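Side-chain contacts in glucosamine 6-phosphate N-acetyltransferase (Arabidopsis thaliana, PDB 3T90), which catalyses transfer of the acetyl group from acetyl-CoA to D-glucosamine 6-phosphate, giving N-acetyl-D-glucosamine 6-phosphate on the route to UDP-N-acetylglucosamine: residues 84-89 against 107-112; 100-105 against 133-138; 127-132 against 137-142. All blocks are in the same frame, centred on the assembly; numbering follows the deposited sequence.

Contact 1 of 3, residues 84-89 against 107-112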
ATOM      1  N   GLY A  84      -3.946  -5.513  -3.924  1.00  7.90           N
ATOM      2  CA  GLY A  84      -2.920  -4.827  -4.752  1.00  8.14           C
ATOM      3  C   GLY A  84      -2.982  -3.340  -4.490  1.00  9.09           C
ATOM      4  O   GLY A  84      -4.056  -2.755  -4.501  1.00 10.52           O
ATOM      5  N   HIS A  85      -1.834  -2.723  -4.240  1.00  6.95           N
ATOM      6  CA  HIS A  85      -1.722  -1.247  -4.071  1.00  6.31           C
ATOM      7  C   HIS A  85      -1.026  -0.679  -5.307  1.00  6.46           C
ATOM      8  O   HIS A  85       0.205  -0.892  -5.475  1.00  7.16           O
ATOM      9  CB  HIS A  85      -0.845  -0.962  -2.843  1.00  7.06           C
ATOM     10  CG  HIS A  85      -1.417  -1.484  -1.556  1.00  6.43           C
ATOM     11  ND1 HIS A  85      -2.214  -0.679  -0.767  1.00 12.37           N
ATOM     12  CD2 HIS A  85      -1.451  -2.710  -1.012  1.00  9.36           C
ATOM     13  CE1 HIS A  85      -2.638  -1.383   0.285  1.00 11.89           C
ATOM     14  NE2 HIS A  85      -2.191  -2.624   0.172  1.00  9.77           N
ATOM     15  N   ILE A  86      -1.760  -0.050  -6.218  1.00  6.73           N
ATOM     16  CA  ILE A  86      -1.172   0.528  -7.456  1.00  6.49           C
ATOM     17  C   ILE A  86      -0.644   1.913  -7.014  1.00  6.58           C
ATOM     18  O   ILE A  86      -1.284   2.714  -6.282  1.00  9.08           O
ATOM     19  CB  ILE A  86      -2.195   0.667  -8.538  1.00  5.67           C
ATOM     20  CG1 ILE A  86      -2.441  -0.708  -9.165  1.00  6.73           C
ATOM     21  CG2 ILE A  86      -1.767   1.664  -9.590  1.00 10.24           C
ATOM     22  CD1 ILE A  86      -3.586  -0.785 -10.145  1.00 11.60           C
ATOM     23  N   GLU A  87       0.596   2.135  -7.420  1.00  6.66           N
ATOM     24  CA  GLU A  87       1.415   3.328  -7.038  1.00  6.25           C
ATOM     25  C   GLU A  87       2.176   3.896  -8.225  1.00  8.27           C
ATOM     26  O   GLU A  87       2.427   3.181  -9.215  1.00  7.27           O
ATOM     27  CB  GLU A  87       2.479   2.941  -5.988  1.00  8.82           C
ATOM     28  CG  GLU A  87       1.820   2.560  -4.658  1.00  8.11           C
ATOM     29  CD  GLU A  87       1.402   3.752  -3.855  1.00 12.07           C
ATOM     30  OE1 GLU A  87       2.036   4.873  -3.943  1.00 12.85           O
ATOM     31  OE2 GLU A  87       0.422   3.654  -3.056  1.00 12.01           O
ATOM     32  N   ASP A  88       2.575   5.157  -8.136  1.00  7.07           N
ATOM     33  CA  ASP A  88       3.607   5.719  -9.018  1.00  7.21           C
ATOM     34  C   ASP A  88       3.250   5.615 -10.490  1.00  7.58           C
ATOM     35  O   ASP A  88       4.069   5.248 -11.355  1.00  8.96           O
ATOM     36  CB  ASP A  88       4.986   5.109  -8.681  1.00  7.91           C
ATOM     37  CG  ASP A  88       5.463   5.355  -7.233  1.00  8.50           C
ATOM     38  OD1 ASP A  88       4.781   6.171  -6.536  1.00 10.70           O
ATOM     39  OD2 ASP A  88       6.431   4.725  -6.864  1.00  9.74           O
ATOM     40  N   VAL A  89       1.971   5.880 -10.760  1.00  8.38           N
ATOM     41  CA  VAL A  89       1.436   5.940 -12.158  1.00  8.23           C
ATOM     42  C   VAL A  89       1.683   7.306 -12.785  1.00  8.08           C
ATOM     43  O   VAL A  89       1.308   8.326 -12.246  1.00 10.90           O
ATOM     44  CB  VAL A  89      -0.047   5.627 -12.136  1.00  8.38           C
ATOM     45  CG1 VAL A  89      -0.579   5.720 -13.595  1.00 10.48           C
ATOM     46  CG2 VAL A  89      -0.348   4.177 -11.583  1.00 11.50           C
ATOM     47  N   PHE A 107      -2.724  -3.375 -17.120  1.00 10.61           N
ATOM     48  CA  PHE A 107      -1.681  -4.397 -16.945  1.00  9.69           C
ATOM     49  C   PHE A 107      -1.527  -4.788 -15.449  1.00  9.23           C
ATOM     50  O   PHE A 107      -1.410  -5.976 -15.113  1.00  9.73           O
ATOM     51  CB  PHE A 107      -0.381  -3.829 -17.539  1.00  9.98           C
ATOM     52  CG  PHE A 107       0.834  -4.728 -17.471  1.00 11.36           C
ATOM     53  CD1 PHE A 107       1.303  -5.360 -18.621  1.00 13.51           C
ATOM     54  CD2 PHE A 107       1.596  -4.819 -16.277  1.00 12.77           C
ATOM     55  CE1 PHE A 107       2.485  -6.092 -18.585  1.00 12.81           C
ATOM     56  CE2 PHE A 107       2.796  -5.587 -16.226  1.00 15.30           C
ATOM     57  CZ  PHE A 107       3.274  -6.202 -17.353  1.00 13.27           C
ATOM     58  N   LEU A 108      -1.477  -3.753 -14.577  1.00  9.92           N
ATOM     59  CA  LEU A 108      -1.347  -4.059 -13.174  1.00  9.14           C
ATOM     60  C   LEU A 108      -2.590  -4.703 -12.585  1.00  8.99           C
ATOM     61  O   LEU A 108      -2.410  -5.576 -11.720  1.00  9.13           O
ATOM     62  CB  LEU A 108      -1.056  -2.735 -12.469  1.00  8.17           C
ATOM     63  CG  LEU A 108       0.195  -1.977 -12.958  1.00  7.06           C
ATOM     64  CD1 LEU A 108       0.269  -0.545 -12.401  1.00 11.17           C
ATOM     65  CD2 LEU A 108       1.462  -2.724 -12.499  1.00  9.99           C
ATOM     66  N   MET A 109      -3.775  -4.314 -13.040  1.00  9.16           N
ATOM     67  CA  MET A 109      -4.992  -5.001 -12.538  1.00 11.54           C
ATOM     68  C   MET A 109      -4.992  -6.441 -13.007  1.00 12.02           C
ATOM     69  O   MET A 109      -5.288  -7.358 -12.218  1.00 10.77           O
ATOM     70  CB  MET A 109      -6.205  -4.304 -13.091  1.00 10.82           C
ATOM     71  CG  MET A 109      -6.440  -2.966 -12.457  1.00 14.64           C
ATOM     72  SD  MET A 109      -7.867  -2.210 -13.352  1.00 22.10           S
ATOM     73  CE  MET A 109      -8.138  -1.028 -12.079  1.00 22.47           C
ATOM     74  N   ASP A 110      -4.570  -6.659 -14.239  1.00 11.36           N
ATOM     75  CA  ASP A 110      -4.541  -8.048 -14.753  1.00 11.96           C
ATOM     76  C   ASP A 110      -3.585  -8.918 -13.919  1.00 10.87           C
ATOM     77  O   ASP A 110      -3.852 -10.047 -13.514  1.00 12.07           O
ATOM     78  CB  ASP A 110      -4.040  -8.064 -16.231  1.00 12.45           C
ATOM     79  CG  ASP A 110      -5.045  -7.526 -17.236  1.00 16.55           C
ATOM     80  OD1 ASP A 110      -6.245  -7.401 -16.940  1.00 18.76           O
ATOM     81  OD2 ASP A 110      -4.539  -7.192 -18.347  1.00 16.50           O
ATOM     82  N   HIS A 111      -2.419  -8.373 -13.554  1.00 10.35           N
ATOM     83  CA  HIS A 111      -1.494  -9.079 -12.725  1.00 10.21           C
ATOM     84  C   HIS A 111      -2.128  -9.405 -11.339  1.00  9.69           C
ATOM     85  O   HIS A 111      -2.048 -10.552 -10.847  1.00 11.16           O
ATOM     86  CB  HIS A 111      -0.240  -8.170 -12.510  1.00  9.69           C
ATOM     87  CG  HIS A 111       0.757  -8.851 -11.658  1.00 10.92           C
ATOM     88  ND1 HIS A 111       1.459  -9.983 -12.067  1.00 17.17           N
ATOM     89  CD2 HIS A 111       1.082  -8.645 -10.355  1.00 13.04           C
ATOM     90  CE1 HIS A 111       2.232 -10.377 -11.066  1.00 15.58           C
ATOM     91  NE2 HIS A 111       2.004  -9.607 -10.016  1.00 12.40           N
ATOM     92  N   CYS A 112      -2.757  -8.424 -10.730  1.00 10.23           N
ATOM     93  CA  CYS A 112      -3.307  -8.683  -9.418  1.00 11.30           C
ATOM     94  C   CYS A 112      -4.462  -9.699  -9.494  1.00 11.30           C
ATOM     95  O   CYS A 112      -4.554 -10.526  -8.581  1.00 10.58           O
ATOM     96  CB  CYS A 112      -3.872  -7.431  -8.848  1.00 11.73           C
ATOM     97  SG  CYS A 112      -2.553  -6.265  -8.344  1.00 14.59           S
TER
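Ile86 of strand 82-91 and Leu108 of helix 100-114 carry this contact, their side chains crossing obliquely between two nearly antiparallel segments (163°) whose axes come within 9.5 Å. The longer branch of Ile86 does most of the touching: with CG1 beside the backbone N and the chain then extended (chi2 172°), Ile86 CD1 reaches the helix and stops 4.0 Å from Leu108 CB. Ile86 CG2, the shorter branch, meets a different part of the same leucine, Leu108 CD1, at 4.1 Å. The isoleucine thus lies against both the root and one terminal methyl of Leu108. Ile86 CD1 also borders Met109 CG at 4.3 Å, one residue further along the helix. At Gly84 the backbone itself forms the surface: Cys112 points toward the strand and sets SG 3.9 Å from Gly84 CA, and Gly84 CA and Cys112 CA are 6.1 Å apart. No hydrogen bond joins the segments, and every touching residue is buried. The strand and helix are the first two elements of a beta-alpha-beta unit in the GNAT fold. Its last strand, 119-124, brings Val120 and Leu122 against Ile86, while Val70 of strand 63-74 touches Ile86, Leu108 and Cys112.

Contact 2 of 3, residues 100-105 against 133-138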
ATOM      1  N   LEU A 100      -2.108   5.678 -22.763  1.00 15.80           N
ATOM      2  CA  LEU A 100      -1.077   4.889 -22.110  1.00 13.42           C
ATOM      3  C   LEU A 100      -1.368   4.619 -20.631  1.00 12.18           C
ATOM      4  O   LEU A 100      -1.046   3.543 -20.115  1.00 11.90           O
ATOM      5  CB  LEU A 100       0.284   5.584 -22.276  1.00 13.30           C
ATOM      6  CG  LEU A 100       0.784   5.804 -23.725  1.00 12.33           C
ATOM      7  CD1 LEU A 100       2.201   6.321 -23.601  1.00 13.10           C
ATOM      8  CD2 LEU A 100       0.763   4.462 -24.571  1.00 15.86           C
ATOM      9  N   GLY A 101      -1.952   5.605 -19.941  1.00 12.67           N
ATOM     10  CA  GLY A 101      -2.182   5.328 -18.540  1.00 11.31           C
ATOM     11  C   GLY A 101      -3.192   4.241 -18.305  1.00 11.31           C
ATOM     12  O   GLY A 101      -2.991   3.401 -17.432  1.00 10.43           O
ATOM     13  N   LYS A 102      -4.224   4.146 -19.182  1.00 11.52           N
ATOM     14  CA  LYS A 102      -5.186   3.037 -19.049  1.00 12.70           C
ATOM     15  C   LYS A 102      -4.464   1.695 -19.255  1.00 10.05           C
ATOM     16  O   LYS A 102      -4.754   0.681 -18.591  1.00 10.56           O
ATOM     17  CB  LYS A 102      -6.335   3.219 -20.047  1.00 14.34           C
ATOM     18  CG  LYS A 102      -7.368   2.053 -20.054  1.00 18.60           C
ATOM     19  CD  LYS A 102      -8.696   2.590 -20.672  1.00 25.37           C
ATOM     20  CE  LYS A 102      -9.841   1.593 -20.568  1.00 30.33           C
ATOM     21  NZ  LYS A 102      -9.664   0.419 -21.485  1.00 32.22           N
ATOM     22  N   LYS A 103      -3.581   1.653 -20.261  1.00 10.51           N
ATOM     23  CA  LYS A 103      -2.846   0.410 -20.537  1.00 12.12           C
ATOM     24  C   LYS A 103      -2.008  -0.032 -19.316  1.00  9.76           C
ATOM     25  O   LYS A 103      -1.917  -1.236 -18.997  1.00 10.56           O
ATOM     26  CB  LYS A 103      -1.955   0.540 -21.823  1.00 12.33           C
ATOM     27  CG  LYS A 103      -2.713   0.749 -23.136  1.00 19.80           C
ATOM     28  CD  LYS A 103      -1.743   0.773 -24.328  1.00 25.59           C
ATOM     29  CE  LYS A 103      -2.538   0.744 -25.628  1.00 36.03           C
ATOM     30  NZ  LYS A 103      -3.761  -0.142 -25.513  1.00 38.91           N
ATOM     31  N   VAL A 104      -1.347   0.944 -18.685  1.00  9.24           N
ATOM     32  CA  VAL A 104      -0.568   0.643 -17.478  1.00  9.95           C
ATOM     33  C   VAL A 104      -1.464   0.111 -16.381  1.00  9.01           C
ATOM     34  O   VAL A 104      -1.168  -0.936 -15.813  1.00  8.42           O
ATOM     35  CB  VAL A 104       0.201   1.864 -17.032  1.00  9.15           C
ATOM     36  CG1 VAL A 104       0.816   1.625 -15.642  1.00  9.45           C
ATOM     37  CG2 VAL A 104       1.394   2.088 -17.970  1.00 11.19           C
ATOM     38  N   VAL A 105      -2.584   0.802 -16.135  1.00  9.46           N
ATOM     39  CA  VAL A 105      -3.421   0.382 -15.027  1.00  9.88           C
ATOM     40  C   VAL A 105      -4.010  -0.991 -15.284  1.00  8.18           C
ATOM     41  O   VAL A 105      -4.101  -1.827 -14.363  1.00  9.54           O
ATOM     42  CB  VAL A 105      -4.531   1.426 -14.792  1.00 10.41           C
ATOM     43  CG1 VAL A 105      -5.596   0.938 -13.829  1.00 15.08           C
ATOM     44  CG2 VAL A 105      -3.910   2.718 -14.305  1.00 13.01           C
ATOM     45  N   GLU A 133     -12.347   5.908 -13.007  1.00 12.83           N
ATOM     46  CA  GLU A 133     -13.670   5.270 -13.231  1.00 15.58           C
ATOM     47  C   GLU A 133     -13.736   4.566 -14.593  1.00 17.71           C
ATOM     48  O   GLU A 133     -14.413   3.517 -14.720  1.00 18.21           O
ATOM     49  CB  GLU A 133     -14.825   6.289 -13.067  1.00 14.70           C
ATOM     50  CG  GLU A 133     -14.968   6.821 -11.608  1.00 15.72           C
ATOM     51  CD  GLU A 133     -16.082   7.890 -11.450  1.00 18.11           C
ATOM     52  OE1 GLU A 133     -16.264   8.698 -12.388  1.00 30.88           O
ATOM     53  OE2 GLU A 133     -16.672   7.950 -10.387  1.00 27.53           O
ATOM     54  N   LYS A 134     -13.037   5.126 -15.571  1.00 17.55           N
ATOM     55  CA  LYS A 134     -12.968   4.504 -16.896  1.00 19.47           C
ATOM     56  C   LYS A 134     -12.234   3.203 -16.919  1.00 19.21           C
ATOM     57  O   LYS A 134     -12.416   2.447 -17.866  1.00 20.60           O
ATOM     58  CB  LYS A 134     -12.372   5.448 -17.938  1.00 20.38           C
ATOM     59  CG  LYS A 134     -13.362   6.549 -18.299  1.00 24.00           C
ATOM     60  CD  LYS A 134     -14.800   6.261 -17.901  1.00 30.68           C
ATOM     61  CE  LYS A 134     -15.622   7.528 -17.880  1.00 35.98           C
ATOM     62  NZ  LYS A 134     -14.832   8.611 -17.141  1.00 35.33           N
ATOM     63  N   CYS A 135     -11.456   2.911 -15.852  1.00 15.43           N
ATOM     64  CA  CYS A 135     -10.668   1.655 -15.655  1.00 16.04           C
ATOM     65  C   CYS A 135     -11.447   0.724 -14.762  1.00 15.59           C
ATOM     66  O   CYS A 135     -10.906  -0.338 -14.380  1.00 17.58           O
ATOM     67  CB  CYS A 135      -9.301   1.955 -15.028  1.00 16.01           C
ATOM     68  SG  CYS A 135      -8.202   3.003 -16.064  1.00 21.42           S
ATOM     69  N   GLY A 136     -12.714   1.040 -14.444  1.00 13.81           N
ATOM     70  CA  GLY A 136     -13.597   0.173 -13.664  1.00 14.57           C
ATOM     71  C   GLY A 136     -13.526   0.404 -12.166  1.00 13.30           C
ATOM     72  O   GLY A 136     -14.025  -0.420 -11.350  1.00 14.81           O
ATOM     73  N   MET A 137     -12.894   1.509 -11.771  1.00 11.75           N
ATOM     74  CA  MET A 137     -12.744   1.751 -10.293  1.00 10.83           C
ATOM     75  C   MET A 137     -13.818   2.725  -9.783  1.00 11.09           C
ATOM     76  O   MET A 137     -14.510   3.449 -10.561  1.00 12.62           O
ATOM     77  CB  MET A 137     -11.383   2.338 -10.033  1.00  9.48           C
ATOM     78  CG  MET A 137     -10.283   1.519 -10.809  1.00 10.29           C
ATOM     79  SD  MET A 137      -8.600   2.062 -10.217  1.00 12.10           S
ATOM     80  CE  MET A 137      -8.563   1.105  -8.743  1.00 14.00           C
ATOM     81  N   SER A 138     -13.947   2.753  -8.454  1.00  9.56           N
ATOM     82  CA  SER A 138     -14.934   3.540  -7.758  1.00 10.91           C
ATOM     83  C   SER A 138     -14.270   4.282  -6.633  1.00  9.65           C
ATOM     84  O   SER A 138     -13.307   3.784  -6.016  1.00 11.02           O
ATOM     85  CB  SER A 138     -15.982   2.619  -7.122  1.00 13.26           C
ATOM     86  OG  SER A 138     -16.757   2.075  -8.194  1.00 18.77           O
TER
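The beginning of helix 100-114, part of the acetyl-CoA site by similarity to relatives, meets the turn that closes helix 129-133. The type I turn from Glu133 to Gly136 is part of the Schellman motif that ends helix 129-133, with Gly136 as its C-prime residue at positive phi, and it sends Cys135 toward the other helix. Cys135 SG lies 4.0 Å from Val105 CG1, and the same methyl is equally close to Cys135 CB, 4.0 Å away. Val105 presents this branch with CG1 anti to the backbone N (chi1 169°). From one helical turn earlier, Lys102 brings its aliphatic chain to the sulfur, Lys102 CG standing 4.2 Å from Cys135 SG. Further out along the lysine, Lys102 CE comes 3.8 Å from Lys134 O. A bend at chi4 (-71°) carries the ammonium off the extended line of the chain, and NZ forms a salt bridge with Glu106 on its own helix. No hydrogen bond joins the segments: around Cys135 the contact is van der Waals packing of the buried sulfur against a valine methyl and a lysine methylene. The methylene next to the ammonium probably carries some positive charge, which suits its place near Lys134 O.

Contact 3 of 3, residues 127-132 against 137-142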
ATOM      1  N   GLU A 127      -9.406  15.463  -9.356  1.00 16.31           N
ATOM      2  CA  GLU A 127      -9.547  15.665 -10.825  1.00 18.02           C
ATOM      3  C   GLU A 127      -9.417  14.403 -11.662  1.00 17.39           C
ATOM      4  O   GLU A 127      -9.923  14.328 -12.777  1.00 18.88           O
ATOM      5  CB  GLU A 127      -8.537  16.675 -11.332  1.00 19.35           C
ATOM      6  CG  GLU A 127      -8.878  18.093 -10.832  1.00 22.77           C
ATOM      7  CD  GLU A 127      -8.303  18.477  -9.456  1.00 26.27           C
ATOM      8  OE1 GLU A 127      -7.775  17.633  -8.652  1.00 22.94           O
ATOM      9  OE2 GLU A 127      -8.338  19.694  -9.206  1.00 21.48           O
ATOM     10  N   ASN A 128      -8.673  13.428 -11.158  1.00 14.78           N
ATOM     11  CA  ASN A 128      -8.413  12.174 -11.895  1.00 14.30           C
ATOM     12  C   ASN A 128      -9.398  11.039 -11.551  1.00 13.01           C
ATOM     13  O   ASN A 128      -9.233   9.942 -12.085  1.00 13.60           O
ATOM     14  CB  ASN A 128      -6.946  11.772 -11.678  1.00 13.87           C
ATOM     15  CG  ASN A 128      -5.982  12.704 -12.392  1.00 19.36           C
ATOM     16  OD1 ASN A 128      -6.217  13.097 -13.547  1.00 26.11           O
ATOM     17  ND2 ASN A 128      -4.864  13.020 -11.747  1.00 20.62           N
ATOM     18  N   LYS A 129     -10.411  11.271 -10.690  1.00 13.03           N
ATOM     19  CA  LYS A 129     -11.444  10.307 -10.387  1.00 13.71           C
ATOM     20  C   LYS A 129     -12.020   9.747 -11.695  1.00 12.91           C
ATOM     21  O   LYS A 129     -12.116   8.533 -11.835  1.00 13.67           O
ATOM     22  CB  LYS A 129     -12.577  10.899  -9.531  1.00 13.78           C
ATOM     23  CG  LYS A 129     -13.656   9.894  -9.142  1.00 16.39           C
ATOM     24  CD  LYS A 129     -14.707  10.610  -8.217  1.00 21.45           C
ATOM     25  CE  LYS A 129     -15.851  11.032  -9.150  1.00 28.30           C
ATOM     26  NZ  LYS A 129     -16.821  12.180  -8.871  1.00 35.01           N
ATOM     27  N   VAL A 130     -12.399  10.629 -12.636  1.00 14.84           N
ATOM     28  CA  VAL A 130     -13.125  10.128 -13.785  1.00 15.32           C
ATOM     29  C   VAL A 130     -12.236   9.233 -14.658  1.00 15.69           C
ATOM     30  O   VAL A 130     -12.743   8.272 -15.206  1.00 17.31           O
ATOM     31  CB  VAL A 130     -13.756  11.330 -14.593  1.00 17.41           C
ATOM     32  CG1 VAL A 130     -14.368  10.905 -15.861  1.00 22.66           C
ATOM     33  CG2 VAL A 130     -14.862  12.005 -13.722  1.00 19.26           C
ATOM     34  N   PHE A 131     -10.936   9.514 -14.756  1.00 13.00           N
ATOM     35  CA  PHE A 131     -10.009   8.654 -15.441  1.00 13.34           C
ATOM     36  C   PHE A 131     -10.052   7.224 -14.915  1.00 13.68           C
ATOM     37  O   PHE A 131     -10.163   6.249 -15.653  1.00 13.29           O
ATOM     38  CB  PHE A 131      -8.556   9.183 -15.372  1.00 14.96           C
ATOM     39  CG  PHE A 131      -7.570   8.233 -15.963  1.00 19.07           C
ATOM     40  CD1 PHE A 131      -7.358   8.145 -17.358  1.00 24.03           C
ATOM     41  CD2 PHE A 131      -6.840   7.407 -15.136  1.00 19.70           C
ATOM     42  CE1 PHE A 131      -6.411   7.213 -17.826  1.00 21.71           C
ATOM     43  CE2 PHE A 131      -5.882   6.461 -15.627  1.00 23.56           C
ATOM     44  CZ  PHE A 131      -5.724   6.379 -16.996  1.00 23.73           C
ATOM     45  N   TYR A 132      -9.926   7.103 -13.594  1.00 12.74           N
ATOM     46  CA  TYR A 132      -9.910   5.787 -13.008  1.00 11.73           C
ATOM     47  C   TYR A 132     -11.271   5.127 -13.027  1.00 12.39           C
ATOM     48  O   TYR A 132     -11.328   3.906 -13.050  1.00 13.30           O
ATOM     49  CB  TYR A 132      -9.295   5.830 -11.577  1.00 11.28           C
ATOM     50  CG  TYR A 132      -7.812   6.129 -11.638  1.00 12.08           C
ATOM     51  CD1 TYR A 132      -6.947   5.145 -12.113  1.00 12.00           C
ATOM     52  CD2 TYR A 132      -7.296   7.388 -11.348  1.00 10.96           C
ATOM     53  CE1 TYR A 132      -5.566   5.377 -12.189  1.00 14.55           C
ATOM     54  CE2 TYR A 132      -5.944   7.650 -11.462  1.00 13.32           C
ATOM     55  CZ  TYR A 132      -5.095   6.642 -11.873  1.00 17.70           C
ATOM     56  OH  TYR A 132      -3.727   6.907 -11.922  1.00 21.69           O
ATOM     57  N   MET A 137     -12.894   1.509 -11.771  1.00 11.75           N
ATOM     58  CA  MET A 137     -12.744   1.751 -10.293  1.00 10.83           C
ATOM     59  C   MET A 137     -13.818   2.725  -9.783  1.00 11.09           C
ATOM     60  O   MET A 137     -14.510   3.449 -10.561  1.00 12.62           O
ATOM     61  CB  MET A 137     -11.383   2.338 -10.033  1.00  9.48           C
ATOM     62  CG  MET A 137     -10.283   1.519 -10.809  1.00 10.29           C
ATOM     63  SD  MET A 137      -8.600   2.062 -10.217  1.00 12.10           S
ATOM     64  CE  MET A 137      -8.563   1.105  -8.743  1.00 14.00           C
ATOM     65  N   SER A 138     -13.947   2.753  -8.454  1.00  9.56           N
ATOM     66  CA  SER A 138     -14.934   3.540  -7.758  1.00 10.91           C
ATOM     67  C   SER A 138     -14.270   4.282  -6.633  1.00  9.65           C
ATOM     68  O   SER A 138     -13.307   3.784  -6.016  1.00 11.02           O
ATOM     69  CB  SER A 138     -15.982   2.619  -7.122  1.00 13.26           C
ATOM     70  OG  SER A 138     -16.757   2.075  -8.194  1.00 18.77           O
ATOM     71  N   ASN A 139     -14.777   5.455  -6.304  1.00 11.16           N
ATOM     72  CA  ASN A 139     -14.237   6.238  -5.194  1.00 10.31           C
ATOM     73  C   ASN A 139     -15.181   6.202  -3.987  1.00 10.46           C
ATOM     74  O   ASN A 139     -16.240   6.841  -4.024  1.00 13.43           O
ATOM     75  CB  ASN A 139     -14.122   7.705  -5.652  1.00 11.44           C
ATOM     76  CG  ASN A 139     -13.872   8.688  -4.476  1.00 13.05           C
ATOM     77  OD1 ASN A 139     -14.535   9.741  -4.438  1.00 15.98           O
ATOM     78  ND2 ASN A 139     -12.980   8.342  -3.493  1.00  9.58           N
ATOM     79  N   LYS A 140     -14.786   5.544  -2.901  1.00 11.41           N
ATOM     80  CA  LYS A 140     -15.624   5.502  -1.723  1.00 12.42           C
ATOM     81  C   LYS A 140     -14.918   5.817  -0.448  1.00 13.87           C
ATOM     82  O   LYS A 140     -15.518   5.693   0.639  1.00 18.27           O
ATOM     83  CB  LYS A 140     -16.233   4.072  -1.613  1.00 14.59           C
ATOM     84  CG  LYS A 140     -17.178   3.659  -2.837  1.00 16.65           C
ATOM     85  CD  LYS A 140     -18.362   4.600  -2.971  1.00 22.26           C
ATOM     86  CE  LYS A 140     -18.992   4.465  -4.393  1.00 21.10           C
ATOM     87  NZ  LYS A 140     -19.365   3.068  -4.459  1.00 26.21           N
ATOM     88  N   SER A 141     -13.618   6.097  -0.484  1.00 11.02           N
ATOM     89  CA  SER A 141     -12.840   6.470   0.673  1.00 10.96           C
ATOM     90  C   SER A 141     -11.885   7.571   0.242  1.00  9.97           C
ATOM     91  O   SER A 141     -11.719   7.871  -0.941  1.00  9.65           O
ATOM     92  CB  SER A 141     -11.965   5.329   1.206  1.00 11.18           C
ATOM     93  OG  SER A 141     -12.866   4.338   1.752  1.00 14.79           O
ATOM     94  N   ILE A 142     -11.295   8.220   1.241  1.00  8.91           N
ATOM     95  CA  ILE A 142     -10.262   9.260   1.066  1.00  8.29           C
ATOM     96  C   ILE A 142      -8.917   8.871   1.596  1.00  9.21           C
ATOM     97  O   ILE A 142      -8.793   7.937   2.386  1.00  9.17           O
ATOM     98  CB  ILE A 142     -10.672  10.553   1.746  1.00  9.42           C
ATOM     99  CG1 ILE A 142     -10.901  10.375   3.252  1.00 11.76           C
ATOM    100  CG2 ILE A 142     -11.985  11.089   1.151  1.00 10.71           C
ATOM    101  CD1 ILE A 142     -11.020  11.767   4.008  1.00 14.13           C
TER
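Helix 129-133 turns into strand 138-147 through a Schellman motif, and the two segments face each other across that reversal in the C-terminal part of the GNAT fold. The hydrogen bond is a backbone one: Met137 N donates to Tyr132 O over 3.1 Å, with an N-H...O angle of 154°. The donor is tilted 25° from the carbonyl plane. This is one of the motif's two bonds; the other joins Gly136 N to Glu133 O.

The sulfur-aromatic contact involves the same two residues. The Tyr132 and Met137 side chains lie side by side and point the same way, and the thioether approaches the ring obliquely in a Met-aromatic contact, Met137 SD being 5.1 Å from the ring centroid. Its nearest ring atom is Tyr132 CD1, 4.0 Å from Met137 SD. A chi1 of -47° sets the methionine CG beside its backbone N, where Met137 CG lies 3.4 Å from Tyr132 O, and SD runs on alongside the ring. Phe131 CD2 lies over one face of the Tyr132 ring. At its far end, Tyr132 OH is hydrogen-bonded to a bound HEPES molecule, probably from the crystallisation liquor; by similarity, Tyr132 belongs to the acetyl-CoA site.

Apolar packing on a polar residue makes up the rest. Lys129 and Asn139 cross at about a right angle, the lysine offering its methylenes: Lys129 CG is 4.1 Å from Asn139 CB. The Asn139 amide is anchored across the dimer interface, where ND2 donates to Gln143 O of the second subunit. Ser138, Ser141 and Ile142 pair there in an antiparallel ladder, so the sheet continues into that subunit. On the lysine, CD touches both the root of the asparagine and its amide oxygen, with Lys129 CD 3.9 Å from Asn139 OD1.

Contacts 1 and 2 use successive parts of helix 100-114, and their centres are 10 Å apart. Contacts 2 and 3 share Met137 and Ser138. Met137 also ties in contact 1, since Met109 CE packs 3.6 Å from Met137 CG. Tyr132 of contact 3 links the other two: its OH lies 3.8 Å from Val89 CG1 of contact 1, and its CE1 lies 3.8 Å from Val105 CG2 of contact 2. Beside it, Phe131 CZ comes 3.5 Å from Lys102 N. Both Gly101 N and Tyr132 OH bond the bound HEPES, which is consistent with contacts 2 and 3 bordering the acetyl-CoA pocket, while 84-89 holds substrate-site residues inferred by similarity.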